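Local coordinates for protein putative alpha/beta hydrolase (Desulfitobacterium hafniense, PDB 4RPC) that is a putative alpha/beta hydrolase, probably cleaving its unidentified substrate with a serine nucleophile carried on the sharp turn between a strand and a helix, at residues A[139-144]-A[148-153]; A[68-73]-A[95-100]; A[206-211]-A[250-255]. All coordinates share one frame; numbering follows the deposited sequence.

Interaction 1 (A[139-144]-A[148-153])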
loop_
_atom_site.group_PDB
_atom_site.type_symbol
_atom_site.label_atom_id
_atom_site.label_comp_id
_atom_site.label_asym_id
_atom_site.label_seq_id
_atom_site.Cartn_x
_atom_site.Cartn_y
_atom_site.Cartn_z
ATOM N N ASP A 139 -4.235 -16.463 7.178
ATOM C CA ASP A 139 -3.893 -17.831 6.871
ATOM C C ASP A 139 -3.541 -18.011 5.391
ATOM O O ASP A 139 -2.590 -18.741 5.088
ATOM C CB ASP A 139 -5.019 -18.800 7.205
ATOM C CG ASP A 139 -5.364 -18.795 8.665
ATOM O OD1 ASP A 139 -4.520 -18.327 9.479
ATOM O OD2 ASP A 139 -6.492 -19.236 9.017
ATOM N N ALA A 140 -4.319 -17.378 4.495
ATOM C CA ALA A 140 -4.115 -17.510 3.061
ATOM C C ALA A 140 -2.696 -17.040 2.754
ATOM O O ALA A 140 -1.935 -17.755 2.082
ATOM C CB ALA A 140 -5.134 -16.673 2.282
ATOM N N PHE A 141 -2.329 -15.870 3.281
ATOM C CA PHE A 141 -1.019 -15.287 2.943
ATOM C C PHE A 141 0.158 -16.134 3.430
ATOM O O PHE A 141 1.137 -16.297 2.725
ATOM C CB PHE A 141 -0.914 -13.880 3.471
ATOM C CG PHE A 141 -1.407 -12.828 2.524
ATOM C CD1 PHE A 141 -2.129 -13.149 1.379
ATOM C CD2 PHE A 141 -1.151 -11.502 2.786
ATOM C CE1 PHE A 141 -2.558 -12.168 0.483
ATOM C CE2 PHE A 141 -1.566 -10.513 1.906
ATOM C CZ PHE A 141 -2.287 -10.849 0.747
ATOM N N LEU A 142 0.047 -16.700 4.631
ATOM C CA LEU A 142 1.111 -17.549 5.139
ATOM C C LEU A 142 1.193 -18.847 4.309
ATOM O O LEU A 142 2.284 -19.350 3.991
ATOM C CB LEU A 142 0.900 -17.870 6.639
ATOM C CG LEU A 142 1.151 -16.639 7.478
ATOM C CD1 LEU A 142 0.607 -16.830 8.850
ATOM C CD2 LEU A 142 2.644 -16.246 7.513
ATOM N N ASN A 143 0.031 -19.388 3.970
ATOM C CA ASN A 143 -0.030 -20.529 3.072
ATOM C C ASN A 143 0.721 -20.318 1.760
ATOM O O ASN A 143 1.263 -21.261 1.209
ATOM C CB ASN A 143 -1.464 -20.953 2.793
ATOM C CG ASN A 143 -1.981 -21.929 3.811
ATOM O OD1 ASN A 143 -1.257 -22.753 4.305
ATOM N ND2 ASN A 143 -3.238 -21.819 4.145
ATOM N N LEU A 144 0.785 -19.093 1.272
ATOM C CA LEU A 144 1.532 -18.829 0.043
ATOM C C LEU A 144 2.989 -19.228 0.196
ATOM O O LEU A 144 3.613 -19.640 -0.763
ATOM C CB LEU A 144 1.452 -17.364 -0.355
ATOM C CG LEU A 144 0.060 -16.862 -0.708
ATOM C CD1 LEU A 144 0.083 -15.352 -0.952
ATOM C CD2 LEU A 144 -0.444 -17.579 -1.942
ATOM N N GLU A 148 1.057 -22.872 -1.405
ATOM C CA GLU A 148 -0.330 -23.245 -1.528
ATOM C C GLU A 148 -1.177 -22.062 -2.027
ATOM O O GLU A 148 -0.987 -20.939 -1.601
ATOM C CB GLU A 148 -0.817 -23.697 -0.171
ATOM C CG GLU A 148 -2.262 -24.093 -0.105
ATOM C CD GLU A 148 -2.645 -24.441 1.316
ATOM O OE1 GLU A 148 -1.880 -25.225 1.958
ATOM O OE2 GLU A 148 -3.681 -23.888 1.795
ATOM N N HIS A 149 -2.153 -22.346 -2.877
ATOM C CA HIS A 149 -2.972 -21.321 -3.504
ATOM C C HIS A 149 -4.019 -20.699 -2.583
ATOM O O HIS A 149 -4.496 -21.334 -1.634
ATOM C CB HIS A 149 -3.697 -21.935 -4.684
ATOM C CG HIS A 149 -2.776 -22.453 -5.729
ATOM N ND1 HIS A 149 -2.241 -21.635 -6.701
ATOM C CD2 HIS A 149 -2.252 -23.680 -5.931
ATOM C CE1 HIS A 149 -1.467 -22.357 -7.497
ATOM N NE2 HIS A 149 -1.444 -23.595 -7.039
ATOM N N LEU A 150 -4.390 -19.462 -2.898
ATOM C CA LEU A 150 -5.408 -18.756 -2.164
ATOM C C LEU A 150 -6.738 -19.486 -2.343
ATOM O O LEU A 150 -6.985 -20.060 -3.410
ATOM C CB LEU A 150 -5.546 -17.317 -2.626
ATOM C CG LEU A 150 -4.329 -16.369 -2.576
ATOM C CD1 LEU A 150 -4.547 -15.106 -3.411
ATOM C CD2 LEU A 150 -3.947 -15.994 -1.163
ATOM N N PRO A 151 -7.593 -19.477 -1.308
ATOM C CA PRO A 151 -8.912 -20.111 -1.377
ATOM C C PRO A 151 -9.837 -19.364 -2.320
ATOM O O PRO A 151 -9.736 -18.164 -2.403
ATOM C CB PRO A 151 -9.436 -19.941 0.046
ATOM C CG PRO A 151 -8.761 -18.708 0.546
ATOM C CD PRO A 151 -7.399 -18.723 -0.058
ATOM N N SER A 152 -10.712 -20.042 -3.053
ATOM C CA SER A 152 -11.769 -19.334 -3.751
ATOM C C SER A 152 -12.763 -18.814 -2.750
ATOM O O SER A 152 -12.986 -19.428 -1.711
ATOM C CB SER A 152 -12.488 -20.264 -4.678
ATOM O OG SER A 152 -11.595 -20.608 -5.697
ATOM N N PRO A 153 -13.388 -17.687 -3.045
ATOM C CA PRO A 153 -13.288 -16.878 -4.243
ATOM C C PRO A 153 -12.275 -15.746 -4.077
ATOM O O PRO A 153 -12.243 -14.837 -4.887
ATOM C CB PRO A 153 -14.693 -16.311 -4.364
ATOM C CG PRO A 153 -15.097 -16.083 -2.934
ATOM C CD PRO A 153 -14.416 -17.165 -2.129
HETATM O O HOH W 1 -2.914 -19.558 0.160
#

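Interaction 2 (A[68-73]-A[95-100])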
loop_
_atom_site.group_PDB
_atom_site.type_symbol
_atom_site.label_atom_id
_atom_site.label_comp_id
_atom_site.label_asym_id
_atom_site.label_seq_id
_atom_site.Cartn_x
_atom_site.Cartn_y
_atom_site.Cartn_z
ATOM N N VAL A 68 -1.947 -0.975 15.331
ATOM C CA VAL A 68 -3.196 -0.676 16.028
ATOM C C VAL A 68 -4.260 -0.167 15.049
ATOM O O VAL A 68 -5.357 -0.631 15.055
ATOM C CB VAL A 68 -3.000 0.368 17.142
ATOM C CG1 VAL A 68 -4.301 0.609 17.903
ATOM C CG2 VAL A 68 -1.965 -0.113 18.150
ATOM N N SER A 69 -3.931 0.794 14.216
ATOM C CA SER A 69 -4.870 1.283 13.255
ATOM C C SER A 69 -4.147 2.050 12.149
ATOM O O SER A 69 -3.021 2.507 12.281
ATOM C CB SER A 69 -5.844 2.254 13.942
ATOM O OG SER A 69 -5.092 3.335 14.442
ATOM N N VAL A 70 -4.852 2.225 11.056
ATOM C CA VAL A 70 -4.347 3.009 9.988
ATOM C C VAL A 70 -4.097 4.373 10.522
ATOM O O VAL A 70 -3.064 4.941 10.205
ATOM C CB VAL A 70 -5.333 3.064 8.791
ATOM C CG1 VAL A 70 -4.878 4.084 7.764
ATOM C CG2 VAL A 70 -5.535 1.707 8.175
ATOM N N GLU A 71 -5.027 4.945 11.298
ATOM C CA GLU A 71 -4.848 6.316 11.862
ATOM C C GLU A 71 -3.560 6.468 12.729
ATOM O O GLU A 71 -2.834 7.485 12.668
ATOM C CB GLU A 71 -6.065 6.754 12.721
ATOM C CG GLU A 71 -7.377 6.960 11.940
ATOM C CD GLU A 71 -8.148 5.669 11.637
ATOM O OE1 GLU A 71 -7.687 4.542 11.953
ATOM O OE2 GLU A 71 -9.243 5.773 11.049
ATOM N N GLU A 72 -3.327 5.503 13.604
ATOM C CA GLU A 72 -2.166 5.613 14.470
ATOM C C GLU A 72 -0.849 5.407 13.667
ATOM O O GLU A 72 0.117 6.145 13.834
ATOM C CB GLU A 72 -2.306 4.665 15.625
ATOM C CG GLU A 72 -1.363 5.005 16.767
ATOM C CD GLU A 72 -1.783 4.324 18.072
ATOM O OE1 GLU A 72 -2.983 4.468 18.455
ATOM O OE2 GLU A 72 -0.913 3.652 18.681
ATOM N N THR A 73 -0.855 4.496 12.725
ATOM C CA THR A 73 0.304 4.290 11.853
ATOM C C THR A 73 0.599 5.557 11.021
ATOM O O THR A 73 1.744 6.077 10.990
ATOM C CB THR A 73 0.054 3.022 11.011
ATOM O OG1 THR A 73 0.155 1.896 11.878
ATOM C CG2 THR A 73 1.032 2.881 9.861
ATOM N N VAL A 95 0.674 0.359 -1.492
ATOM C CA VAL A 95 0.071 -0.844 -2.009
ATOM C C VAL A 95 -0.722 -1.480 -0.903
ATOM O O VAL A 95 -0.229 -1.669 0.208
ATOM C CB VAL A 95 1.105 -1.829 -2.627
ATOM C CG1 VAL A 95 2.111 -2.295 -1.595
ATOM C CG2 VAL A 95 0.380 -3.043 -3.237
ATOM N N SER A 96 -1.976 -1.774 -1.221
ATOM C CA SER A 96 -2.898 -2.471 -0.344
ATOM C C SER A 96 -3.138 -1.665 0.923
ATOM O O SER A 96 -3.529 -0.497 0.843
ATOM C CB SER A 96 -2.344 -3.892 -0.071
ATOM O OG SER A 96 -3.416 -4.793 0.218
ATOM N N LEU A 97 -2.927 -2.251 2.093
ATOM C CA LEU A 97 -3.018 -1.458 3.309
ATOM C C LEU A 97 -2.217 -0.165 3.220
ATOM O O LEU A 97 -2.609 0.841 3.791
ATOM C CB LEU A 97 -2.454 -2.233 4.457
ATOM C CG LEU A 97 -2.407 -1.543 5.806
ATOM C CD1 LEU A 97 -3.763 -1.032 6.222
ATOM C CD2 LEU A 97 -1.851 -2.568 6.814
ATOM N N GLY A 98 -1.100 -0.211 2.512
ATOM C CA GLY A 98 -0.257 0.929 2.422
ATOM C C GLY A 98 -0.978 2.069 1.711
ATOM O O GLY A 98 -0.642 3.210 1.946
ATOM N N ALA A 99 -1.970 1.759 0.862
ATOM C CA ALA A 99 -2.729 2.817 0.192
ATOM C C ALA A 99 -3.656 3.508 1.195
ATOM O O ALA A 99 -3.998 4.666 1.039
ATOM C CB ALA A 99 -3.563 2.243 -0.944
ATOM N N SER A 100 -4.121 2.755 2.195
ATOM C CA SER A 100 -4.998 3.332 3.210
ATOM C C SER A 100 -4.184 4.231 4.092
ATOM O O SER A 100 -4.644 5.290 4.442
ATOM C CB SER A 100 -5.671 2.256 4.082
ATOM O OG SER A 100 -6.468 1.474 3.289
#

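Interaction 3 (A[206-211]-A[250-255])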
loop_
_atom_site.group_PDB
_atom_site.type_symbol
_atom_site.label_atom_id
_atom_site.label_comp_id
_atom_site.label_asym_id
_atom_site.label_seq_id
_atom_site.Cartn_x
_atom_site.Cartn_y
_atom_site.Cartn_z
ATOM N N SER A 206 -4.027 9.340 -8.175
ATOM C CA SER A 206 -3.940 8.403 -9.257
ATOM C C SER A 206 -4.144 6.989 -8.673
ATOM O O SER A 206 -3.485 6.598 -7.682
ATOM C CB SER A 206 -2.578 8.544 -9.904
ATOM O OG SER A 206 -2.278 9.941 -10.100
ATOM N N VAL A 207 -5.033 6.225 -9.300
ATOM C CA VAL A 207 -5.320 4.843 -8.942
ATOM C C VAL A 207 -4.764 3.837 -9.972
ATOM O O VAL A 207 -5.111 3.888 -11.186
ATOM C CB VAL A 207 -6.836 4.660 -8.891
ATOM C CG1 VAL A 207 -7.219 3.395 -8.107
ATOM C CG2 VAL A 207 -7.484 5.869 -8.256
ATOM N N LEU A 208 -3.923 2.919 -9.507
ATOM C CA LEU A 208 -3.470 1.812 -10.330
ATOM C C LEU A 208 -4.405 0.612 -10.087
ATOM O O LEU A 208 -4.685 0.217 -8.947
ATOM C CB LEU A 208 -2.021 1.450 -10.066
ATOM C CG LEU A 208 -1.062 2.552 -9.660
ATOM C CD1 LEU A 208 0.347 2.247 -10.136
ATOM C CD2 LEU A 208 -1.426 3.965 -10.027
ATOM N N ILE A 209 -4.902 0.065 -11.188
ATOM C CA ILE A 209 -5.850 -1.034 -11.185
ATOM C C ILE A 209 -5.331 -2.140 -12.126
ATOM O O ILE A 209 -4.997 -1.868 -13.266
ATOM C CB ILE A 209 -7.236 -0.549 -11.699
ATOM C CG1 ILE A 209 -7.811 0.567 -10.800
ATOM C CG2 ILE A 209 -8.200 -1.732 -11.796
ATOM C CD1 ILE A 209 -9.051 1.246 -11.332
ATOM N N GLY A 210 -5.242 -3.364 -11.612
ATOM C CA GLY A 210 -4.990 -4.539 -12.424
ATOM C C GLY A 210 -6.287 -4.975 -13.080
ATOM O O GLY A 210 -7.295 -5.175 -12.399
ATOM N N GLY A 211 -6.255 -5.158 -14.392
ATOM C CA GLY A 211 -7.436 -5.574 -15.138
ATOM C C GLY A 211 -8.065 -6.900 -14.747
ATOM O O GLY A 211 -9.197 -7.149 -15.053
ATOM N N GLU A 250 9.369 -1.805 -12.286
ATOM C CA GLU A 250 9.875 -0.765 -13.155
ATOM C C GLU A 250 8.770 0.059 -13.831
ATOM O O GLU A 250 8.997 1.235 -14.081
ATOM C CB GLU A 250 10.901 -1.306 -14.159
ATOM C CG GLU A 250 10.357 -2.233 -15.244
ATOM C CD GLU A 250 10.141 -3.668 -14.786
ATOM O OE1 GLU A 250 10.407 -4.019 -13.602
ATOM O OE2 GLU A 250 9.693 -4.438 -15.654
ATOM N N LYS A 251 7.572 -0.491 -14.056
ATOM C CA LYS A 251 6.474 0.367 -14.558
ATOM C C LYS A 251 5.934 1.300 -13.500
ATOM O O LYS A 251 5.367 2.334 -13.815
ATOM C CB LYS A 251 5.290 -0.421 -15.091
ATOM C CG LYS A 251 5.627 -1.363 -16.200
ATOM C CD LYS A 251 4.348 -2.003 -16.711
ATOM C CE LYS A 251 4.679 -3.030 -17.788
ATOM N NZ LYS A 251 3.479 -3.300 -18.595
ATOM N N ILE A 252 6.052 0.914 -12.232
ATOM C CA ILE A 252 5.663 1.831 -11.165
ATOM C C ILE A 252 6.649 2.995 -11.143
ATOM O O ILE A 252 6.231 4.124 -11.031
ATOM C CB ILE A 252 5.616 1.191 -9.729
ATOM C CG1 ILE A 252 4.734 -0.075 -9.633
ATOM C CG2 ILE A 252 5.138 2.216 -8.724
ATOM C CD1 ILE A 252 3.302 0.111 -9.979
ATOM N N SER A 253 7.950 2.709 -11.193
ATOM C CA SER A 253 9.008 3.764 -11.311
ATOM C C SER A 253 8.762 4.772 -12.387
ATOM O O SER A 253 8.901 5.958 -12.178
ATOM C CB SER A 253 10.353 3.153 -11.646
ATOM O OG SER A 253 10.713 2.337 -10.597
ATOM N N ARG A 254 8.453 4.265 -13.567
ATOM C CA ARG A 254 8.227 5.122 -14.729
ATOM C C ARG A 254 7.029 6.012 -14.458
ATOM O O ARG A 254 7.040 7.193 -14.693
ATOM C CB ARG A 254 7.967 4.243 -15.943
ATOM C CG ARG A 254 8.477 4.771 -17.241
ATOM C CD ARG A 254 8.929 3.633 -18.143
ATOM N NE ARG A 254 8.105 3.524 -19.335
ATOM C CZ ARG A 254 8.209 4.305 -20.406
ATOM N NH1 ARG A 254 9.091 5.304 -20.451
ATOM N NH2 ARG A 254 7.416 4.088 -21.438
ATOM N N LEU A 255 5.983 5.437 -13.921
ATOM C CA LEU A 255 4.776 6.192 -13.663
ATOM C C LEU A 255 4.994 7.310 -12.622
ATOM O O LEU A 255 4.497 8.435 -12.784
ATOM C CB LEU A 255 3.718 5.225 -13.173
ATOM C CG LEU A 255 2.297 5.748 -13.088
ATOM C CD1 LEU A 255 1.913 6.476 -14.364
ATOM C CD2 LEU A 255 1.359 4.562 -12.840
#

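Interaction 1 (A[139-144]-A[148-153])
E148 folds back on N143 just past the end of helix 130-145. Its N-H donates to N143 O (3.1 Å, N-H...O angle 155°), a bond spanning five residues. With CG anti to the backbone N (chi1 179°), the side chain of E148 runs alongside N143: CB lies 3.5 Å from N143 O, CD faces N143 CG, and at the tip OE2 is 3.2 Å from N143 ND2 while OE1 lies 3.5 Å from N143 OD1, acceptor beside acceptor. The angle at ND2 is poor for a hydrogen bond, so amide and carboxylate, with planes 30° apart, are polar neighbours rather than a bonded pair. An alanine in place of N143 removes the amide, and the E148 carboxylate, left without that neighbour, would probably turn more freely. Deeper in, the contact is apolar: L150 CD2 touches A140 CB (3.7 Å), L144 CD2 (3.9 Å) and the ring edge of F141 at CD1. The small A140 also lets P151 CD approach to 3.8 Å. In the helical region between strands 112-119 and 204-210, where this family usually carries its cap, L144 and L150 rest on L169 of helix 165-169, while F141 packs against L182 of helix 179-191.

Interaction 2 (A[68-73]-A[95-100])
V70 and S100, in the first turns of helices 70-83 and 97-108, bring the two backbones closest, with 6.8 Å between their CA atoms. Segment 95-100 forms what is probably the nucleophile elbow of the alpha/beta hydrolase fold: strand 88-95 ends at V95, S96 takes the strained conformation expected of a nucleophile there (phi 62°, psi -125°), and the helix follows at once. The turn is tight, closed by G98 N donating to V95 O (2.9 Å); glycine suits the place because a CB on G98 would run into that same carbonyl oxygen. S96 OG has bonds to Q122 and, weakly, to H241, consistent with a catalytic serine. Segment 68-73 begins its helix in a more ordinary way, S69 serving as N-cap: its OG accepts from E72 N at 2.9 Å.

The side-chain contact is small and mostly apolar. V70 is short and branched at CB, so both methyls can be used close to its backbone. CG2 slides past L97 CD1 (3.8 Å), the two side chains running in opposite directions, and it also lies 4.1 Å from S100 CB. L97 continues to A185 and A189 of helix 179-191. The other methyl is swung anti to the backbone N (chi1 171°), which brings V70 CG1 to 3.5 Å from S100 O.

Interaction 3 (A[206-211]-A[250-255])
Between L208, I252 and L255 only methyl carbons meet; no flat group of the two segments takes part, and the contact lies on one face of the twisted sheet. From strand 204-210, L208 projects from the face on which helix 249-259 lies, whereas its strand neighbours V207 and I209 stay clear of that helix, as the alternation of a strand requires. At the edges of strand 204-210 run strand 112-119 on one side and strand 232-236 on the other, both parallel to it. Strand 232-236 borders the contact with two aromatic residues, F236 against L208 and Y234 against L255; strand 112-119 adds a polar neighbour, D119, whose side chain touches L208 and I252.

I252 and L255 are three residues apart, which puts both on the same side of the helix. L208 CD1 reaches both at once: it is 3.6 Å from I252 CD1 and 3.7 Å from L255 CD2, the two partners approaching that methyl roughly at right angles to each other. L208 and L255 point at one another tip to tip, with L208 CD2 also 4.0 Å from L255 CD2, while I252 comes across the leucine at a slant. The first torsion of L208, -32°, falls well short of the staggered value near -60°, which may reflect mild strain in this packed setting.

Leucine and isoleucine suit this layer because they are long enough to span 9.2 Å between the CA atoms of L208 and I252, and I252 reaches further to I41 of helix 39-45. Just past L208, G210 N bonds to E213, the probable acid of the catalytic triad. Methyl contacts have no bond direction to obey: their stability probably comes mainly from close packing and the exclusion of water, while the sheet's backbone bonds set the strand's register.

How the interactions relate
Read from the N terminus, the three interactions follow one another in series; none nests in or crosses another. Interaction 2 comes first, closing a helix-strand-helix stretch so that helix 70-83 lies beside the helix leaving the putative nucleophile elbow. Interaction 1 then closes a very short loop, turning the chain back at the end of helix 130-145 within the probable cap region. Interaction 3 closes the longest loop, which holds strand 232-236 and the presumed triad members E213 and H241, and ties the last helix to the sheet. Interactions 1 and 2 approach to about 6 Å between nearest atoms; interactions 2 and 3 come within about 8 Å, without touching.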